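Local coordinates for 'Carboxyl esterase 2 (Tuber melanosporum Mel28, PDB 5MIF), which probably hydrolyses carboxylic esters, as an alpha/beta-hydrolase-fold carboxylesterase related to archaeal enzymes, at residues 194-205 against 261-272. Residues are numbered along the deposited sequence; the frame is centred on the assembly and turned at random.
Sequences ELSSSVSLLSIK and DVASPGRASDED
In this alpha/beta hydrolase fold, the helix that follows the probable nucleophile elbow (G188, S190, G192) meets segment 261-272: S198 meets V262, L201 packs on D261 and D272, and K205 meets D261. S198 OG, turned toward V262 O by its anti torsion (chi1 -178°), donates to it at 2.8 Å, the donor tilted 20° from the carbonyl plane; N160 ND2 also hydrogen-bonds this OG. L201 splits its branches: CD2 lies 3.9 Å from A268 CB and also packs on D261 CB, while CD1 reaches D272 CB at 3.7 Å. Beside it, L202 CD2 crosses V262 CG2 nearly at a right angle. P265 presses its ring on S197, CG being 3.2 Å from OG. At the far end K205, extended until a bend at chi4, brings NZ to the syn side of D261 OD2 (2.7 Å) in a salt bridge, NZ lying 19° out of the carboxylate plane. Replacing D261 by alanine is likely to leave the K205 ammonium without this mate and freer to swing. E194 OE2 comes 2.8 Å from A263 O; OE1 hydrogen-bonds W120 NE1 and OE2 N160 ND2. Segment 261-272 covers one face of helix 191-206, while V199 rests on helix 158-173 and strand 184-189, and S196 also touches strand 109-115.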
ATOM      1  N   GLU A 194      14.641   5.760 -11.705  1.00 36.03           N
ATOM      2  CA  GLU A 194      16.095   5.828 -11.845  1.00 35.54           C
ATOM      3  C   GLU A 194      16.545   7.277 -11.734  1.00 34.61           C
ATOM      4  O   GLU A 194      17.508   7.582 -11.023  1.00 40.56           O
ATOM      5  CB  GLU A 194      16.556   5.214 -13.177  1.00 39.58           C
ATOM      6  CG  GLU A 194      18.075   5.154 -13.367  1.00 40.43           C
ATOM      7  CD  GLU A 194      18.638   6.360 -14.119  1.00 38.19           C
ATOM      8  OE1 GLU A 194      17.835   7.154 -14.632  1.00 37.67           O
ATOM      9  OE2 GLU A 194      19.881   6.509 -14.214  1.00 37.95           O
ATOM     10  N   LEU A 195      15.840   8.177 -12.416  1.00 31.97           N
ATOM     11  CA  LEU A 195      16.210   9.589 -12.386  1.00 34.99           C
ATOM     12  C   LEU A 195      16.051  10.212 -10.987  1.00 35.66           C
ATOM     13  O   LEU A 195      16.895  11.010 -10.541  1.00 34.00           O
ATOM     14  CB  LEU A 195      15.373  10.373 -13.411  1.00 35.10           C
ATOM     15  CG  LEU A 195      15.709  10.033 -14.878  1.00 38.21           C
ATOM     16  CD1 LEU A 195      14.687  10.626 -15.847  1.00 32.40           C
ATOM     17  CD2 LEU A 195      17.115  10.495 -15.218  1.00 32.09           C
ATOM     18  N   SER A 196      14.960   9.868 -10.305  1.00 34.80           N
ATOM     19  CA  SER A 196      14.693  10.426  -8.981  1.00 34.18           C
ATOM     20  C   SER A 196      15.810  10.037  -8.016  1.00 32.43           C
ATOM     21  O   SER A 196      16.410  10.889  -7.357  1.00 34.14           O
ATOM     22  CB  SER A 196      13.327   9.953  -8.453  1.00 35.56           C
ATOM     23  OG  SER A 196      12.978  10.625  -7.245  1.00 35.72           O
ATOM     24  N   SER A 197      16.111   8.747  -7.963  1.00 34.53           N
ATOM     25  CA  SER A 197      17.135   8.263  -7.046  1.00 36.77           C
ATOM     26  C   SER A 197      18.522   8.732  -7.489  1.00 38.51           C
ATOM     27  O   SER A 197      19.406   8.920  -6.652  1.00 36.14           O
ATOM     28  CB  SER A 197      17.099   6.738  -6.948  1.00 33.11           C
ATOM     29  OG  SER A 197      17.235   6.178  -8.235  1.00 40.83           O
ATOM     30  N   SER A 198      18.709   8.936  -8.800  1.00 36.83           N
ATOM     31  CA  SER A 198      19.970   9.483  -9.300  1.00 33.97           C
ATOM     32  C   SER A 198      20.206  10.905  -8.830  1.00 33.16           C
ATOM     33  O   SER A 198      21.307  11.242  -8.384  1.00 37.07           O
ATOM     34  CB  SER A 198      20.019   9.433 -10.828  1.00 39.32           C
ATOM     35  OG  SER A 198      21.262   9.918 -11.308  1.00 35.31           O
ATOM     36  N   VAL A 199      19.166  11.731  -8.921  1.00 31.14           N
ATOM     37  CA  VAL A 199      19.238  13.120  -8.487  1.00 32.34           C
ATOM     38  C   VAL A 199      19.429  13.218  -6.965  1.00 38.64           C
ATOM     39  O   VAL A 199      20.156  14.098  -6.463  1.00 36.86           O
ATOM     40  CB  VAL A 199      17.975  13.893  -8.930  1.00 35.31           C
ATOM     41  CG1 VAL A 199      17.921  15.270  -8.286  1.00 34.03           C
ATOM     42  CG2 VAL A 199      17.951  14.020 -10.470  1.00 33.98           C
ATOM     43  N   SER A 200      18.776  12.320  -6.228  1.00 36.85           N
ATOM     44  CA  SER A 200      19.018  12.226  -4.786  1.00 37.47           C
ATOM     45  C   SER A 200      20.508  11.957  -4.522  1.00 37.43           C
ATOM     46  O   SER A 200      21.136  12.641  -3.720  1.00 41.36           O
ATOM     47  CB  SER A 200      18.152  11.124  -4.150  1.00 36.47           C
ATOM     48  OG  SER A 200      16.776  11.504  -4.076  1.00 36.61           O
ATOM     49  N   LEU A 201      21.066  10.965  -5.209  1.00 35.34           N
ATOM     50  CA  LEU A 201      22.460  10.586  -5.035  1.00 38.26           C
ATOM     51  C   LEU A 201      23.411  11.733  -5.407  1.00 40.18           C
ATOM     52  O   LEU A 201      24.382  11.994  -4.705  1.00 43.04           O
ATOM     53  CB  LEU A 201      22.772   9.332  -5.858  1.00 37.16           C
ATOM     54  CG  LEU A 201      24.213   8.818  -5.841  1.00 39.96           C
ATOM     55  CD1 LEU A 201      24.630   8.458  -4.431  1.00 44.13           C
ATOM     56  CD2 LEU A 201      24.352   7.617  -6.764  1.00 40.94           C
ATOM     57  N   LEU A 202      23.112  12.427  -6.502  1.00 37.87           N
ATOM     58  CA  LEU A 202      23.919  13.562  -6.928  1.00 38.53           C
ATOM     59  C   LEU A 202      23.840  14.686  -5.885  1.00 39.50           C
ATOM     60  O   LEU A 202      24.815  15.401  -5.657  1.00 39.65           O
ATOM     61  CB  LEU A 202      23.470  14.057  -8.322  1.00 36.08           C
ATOM     62  CG  LEU A 202      23.770  13.174  -9.550  1.00 34.97           C
ATOM     63  CD1 LEU A 202      23.048  13.659 -10.814  1.00 35.13           C
ATOM     64  CD2 LEU A 202      25.280  13.068  -9.814  1.00 36.99           C
ATOM     65  N   SER A 203      22.679  14.864  -5.263  1.00 40.73           N
ATOM     66  CA  SER A 203      22.554  15.874  -4.209  1.00 40.82           C
ATOM     67  C   SER A 203      23.458  15.534  -3.021  1.00 42.16           C
ATOM     68  O   SER A 203      24.070  16.416  -2.411  1.00 43.45           O
ATOM     69  CB  SER A 203      21.109  15.998  -3.746  1.00 38.56           C
ATOM     70  OG  SER A 203      20.264  16.269  -4.840  1.00 42.06           O
ATOM     71  N   ILE A 204      23.537  14.245  -2.701  1.00 41.23           N
ATOM     72  CA  ILE A 204      24.381  13.781  -1.607  1.00 43.08           C
ATOM     73  C   ILE A 204      25.856  14.024  -1.949  1.00 43.29           C
ATOM     74  O   ILE A 204      26.583  14.626  -1.167  1.00 42.54           O
ATOM     75  CB  ILE A 204      24.113  12.299  -1.305  1.00 42.31           C
ATOM     76  CG1 ILE A 204      22.754  12.166  -0.600  1.00 45.07           C
ATOM     77  CG2 ILE A 204      25.221  11.715  -0.439  1.00 42.81           C
ATOM     78  CD1 ILE A 204      22.124  10.798  -0.695  1.00 40.03           C
ATOM     79  N   LYS A 205      26.270  13.620  -3.147  1.00 45.32           N
ATOM     80  CA  LYS A 205      27.639  13.865  -3.615  1.00 44.65           C
ATOM     81  C   LYS A 205      28.057  15.334  -3.664  1.00 45.03           C
ATOM     82  O   LYS A 205      29.232  15.649  -3.448  1.00 48.81           O
ATOM     83  CB  LYS A 205      27.831  13.270  -5.009  1.00 43.25           C
ATOM     84  CG  LYS A 205      27.810  11.765  -5.023  1.00 46.11           C
ATOM     85  CD  LYS A 205      27.973  11.198  -6.434  1.00 47.92           C
ATOM     86  CE  LYS A 205      28.082   9.693  -6.352  1.00 49.28           C
ATOM     87  NZ  LYS A 205      29.134   9.109  -7.220  1.00 50.51           N
ATOM     88  N   ASP A 261      27.242   4.466 -10.138  1.00 45.89           N
ATOM     89  CA  ASP A 261      26.170   4.682  -9.181  1.00 48.05           C
ATOM     90  C   ASP A 261      25.182   5.749  -9.685  1.00 45.66           C
ATOM     91  O   ASP A 261      23.991   5.649  -9.426  1.00 42.22           O
ATOM     92  CB  ASP A 261      26.744   5.054  -7.808  1.00 49.47           C
ATOM     93  CG  ASP A 261      27.719   6.218  -7.873  1.00 50.21           C
ATOM     94  OD1 ASP A 261      28.015   6.681  -8.992  1.00 46.75           O
ATOM     95  OD2 ASP A 261      28.192   6.661  -6.805  1.00 47.51           O
ATOM     96  N   VAL A 262      25.662   6.746 -10.429  1.00 43.65           N
ATOM     97  CA  VAL A 262      24.765   7.770 -10.956  1.00 38.68           C
ATOM     98  C   VAL A 262      23.757   7.154 -11.931  1.00 38.85           C
ATOM     99  O   VAL A 262      22.589   7.531 -11.931  1.00 42.78           O
ATOM    100  CB  VAL A 262      25.543   8.911 -11.654  1.00 39.08           C
ATOM    101  CG1 VAL A 262      24.580   9.912 -12.313  1.00 35.52           C
ATOM    102  CG2 VAL A 262      26.444   9.610 -10.651  1.00 38.46           C
ATOM    103  N   ALA A 263      24.190   6.182 -12.729  1.00 39.81           N
ATOM    104  CA  ALA A 263      23.278   5.466 -13.631  1.00 37.45           C
ATOM    105  C   ALA A 263      22.390   4.479 -12.878  1.00 40.05           C
ATOM    106  O   ALA A 263      21.199   4.325 -13.173  1.00 40.83           O
ATOM    107  CB  ALA A 263      24.067   4.724 -14.710  1.00 38.32           C
ATOM    108  N   SER A 264      22.998   3.789 -11.924  1.00 38.33           N
ATOM    109  CA  SER A 264      22.346   2.713 -11.203  1.00 41.48           C
ATOM    110  C   SER A 264      22.484   2.937  -9.706  1.00 43.80           C
ATOM    111  O   SER A 264      23.397   2.404  -9.085  1.00 45.80           O
ATOM    112  CB  SER A 264      22.957   1.372 -11.611  1.00 41.46           C
ATOM    113  OG  SER A 264      22.771   1.130 -12.998  1.00 41.93           O
ATOM    114  N   PRO A 265      21.584   3.742  -9.120  1.00 42.60           N
ATOM    115  CA  PRO A 265      21.736   4.114  -7.705  1.00 43.71           C
ATOM    116  C   PRO A 265      21.640   2.927  -6.762  1.00 42.78           C
ATOM    117  O   PRO A 265      22.052   3.042  -5.605  1.00 45.00           O
ATOM    118  CB  PRO A 265      20.594   5.106  -7.482  1.00 41.51           C
ATOM    119  CG  PRO A 265      20.388   5.715  -8.837  1.00 40.80           C
ATOM    120  CD  PRO A 265      20.554   4.553  -9.787  1.00 40.87           C
ATOM    121  N   GLY A 266      21.100   1.812  -7.249  1.00 43.44           N
ATOM    122  CA  GLY A 266      21.122   0.562  -6.513  1.00 44.29           C
ATOM    123  C   GLY A 266      22.529   0.066  -6.205  1.00 49.17           C
ATOM    124  O   GLY A 266      22.716  -0.783  -5.331  1.00 46.08           O
ATOM    125  N   ARG A 267      23.512   0.586  -6.942  1.00 45.52           N
ATOM    126  CA  ARG A 267      24.906   0.187  -6.792  1.00 44.89           C
ATOM    127  C   ARG A 267      25.720   1.239  -6.056  1.00 46.89           C
ATOM    128  O   ARG A 267      26.947   1.151  -5.996  1.00 43.40           O
ATOM    129  CB  ARG A 267      25.532  -0.079  -8.165  1.00 45.29           C
ATOM    130  CG  ARG A 267      24.748  -1.067  -9.012  1.00 49.03           C
ATOM    131  CD  ARG A 267      25.392  -1.271 -10.378  1.00 54.59           C
ATOM    132  NE  ARG A 267      26.516  -2.193 -10.275  1.00 61.14           N
ATOM    133  CZ  ARG A 267      26.404  -3.517 -10.248  1.00 62.86           C
ATOM    134  NH1 ARG A 267      25.211  -4.094 -10.350  1.00 59.00           N
ATOM    135  NH2 ARG A 267      27.495  -4.262 -10.129  1.00 60.27           N
ATOM    136  N   ALA A 268      25.044   2.235  -5.494  1.00 43.22           N
ATOM    137  CA  ALA A 268      25.746   3.282  -4.772  1.00 46.43           C
ATOM    138  C   ALA A 268      26.347   2.703  -3.497  1.00 45.91           C
ATOM    139  O   ALA A 268      25.996   1.597  -3.088  1.00 46.39           O
ATOM    140  CB  ALA A 268      24.813   4.443  -4.460  1.00 46.30           C
ATOM    141  N   SER A 269      27.263   3.439  -2.882  1.00 46.19           N
ATOM    142  CA  SER A 269      27.898   2.975  -1.656  1.00 50.86           C
ATOM    143  C   SER A 269      26.945   3.031  -0.462  1.00 51.47           C
ATOM    144  O   SER A 269      25.973   3.802  -0.460  1.00 50.72           O
ATOM    145  CB  SER A 269      29.138   3.803  -1.347  1.00 45.31           C
ATOM    146  OG  SER A 269      28.773   5.085  -0.868  1.00 50.93           O
ATOM    147  N   ASP A 270      27.224   2.197   0.538  1.00 51.26           N
ATOM    148  CA  ASP A 270      26.526   2.249   1.822  1.00 51.72           C
ATOM    149  C   ASP A 270      26.542   3.658   2.394  1.00 49.38           C
ATOM    150  O   ASP A 270      25.532   4.149   2.901  1.00 49.35           O
ATOM    151  CB  ASP A 270      27.163   1.274   2.822  1.00 51.08           C
ATOM    152  CG  ASP A 270      26.718  -0.151   2.608  1.00 51.89           C
ATOM    153  OD1 ASP A 270      25.873  -0.384   1.723  1.00 56.11           O
ATOM    154  OD2 ASP A 270      27.227  -1.049   3.312  1.00 59.77           O
ATOM    155  N   GLU A 271      27.695   4.309   2.305  1.00 50.02           N
ATOM    156  CA  GLU A 271      27.868   5.622   2.906  1.00 52.72           C
ATOM    157  C   GLU A 271      26.962   6.675   2.257  1.00 49.71           C
ATOM    158  O   GLU A 271      26.411   7.541   2.939  1.00 50.05           O
ATOM    159  CB  GLU A 271      29.332   6.056   2.805  1.00 56.16           C
ATOM    160  CG  GLU A 271      29.598   7.471   3.324  1.00 62.26           C
ATOM    161  CD  GLU A 271      31.026   7.944   3.055  1.00 75.24           C
ATOM    162  OE1 GLU A 271      31.959   7.114   3.170  1.00 81.11           O
ATOM    163  OE2 GLU A 271      31.212   9.147   2.749  1.00 71.03           O
ATOM    164  N   ASP A 272      26.809   6.604   0.938  1.00 48.29           N
ATOM    165  CA  ASP A 272      25.922   7.537   0.229  1.00 50.39           C
ATOM    166  C   ASP A 272      24.445   7.214   0.464  1.00 43.12           C
ATOM    167  O   ASP A 272      23.664   8.097   0.796  1.00 44.29           O
ATOM    168  CB  ASP A 272      26.208   7.521  -1.272  1.00 48.32           C
ATOM    169  CG  ASP A 272      27.532   8.173  -1.621  1.00 52.43           C
ATOM    170  OD1 ASP A 272      28.031   9.010  -0.827  1.00 53.84           O
ATOM    171  OD2 ASP A 272      28.068   7.837  -2.700  1.00 49.76           O
TER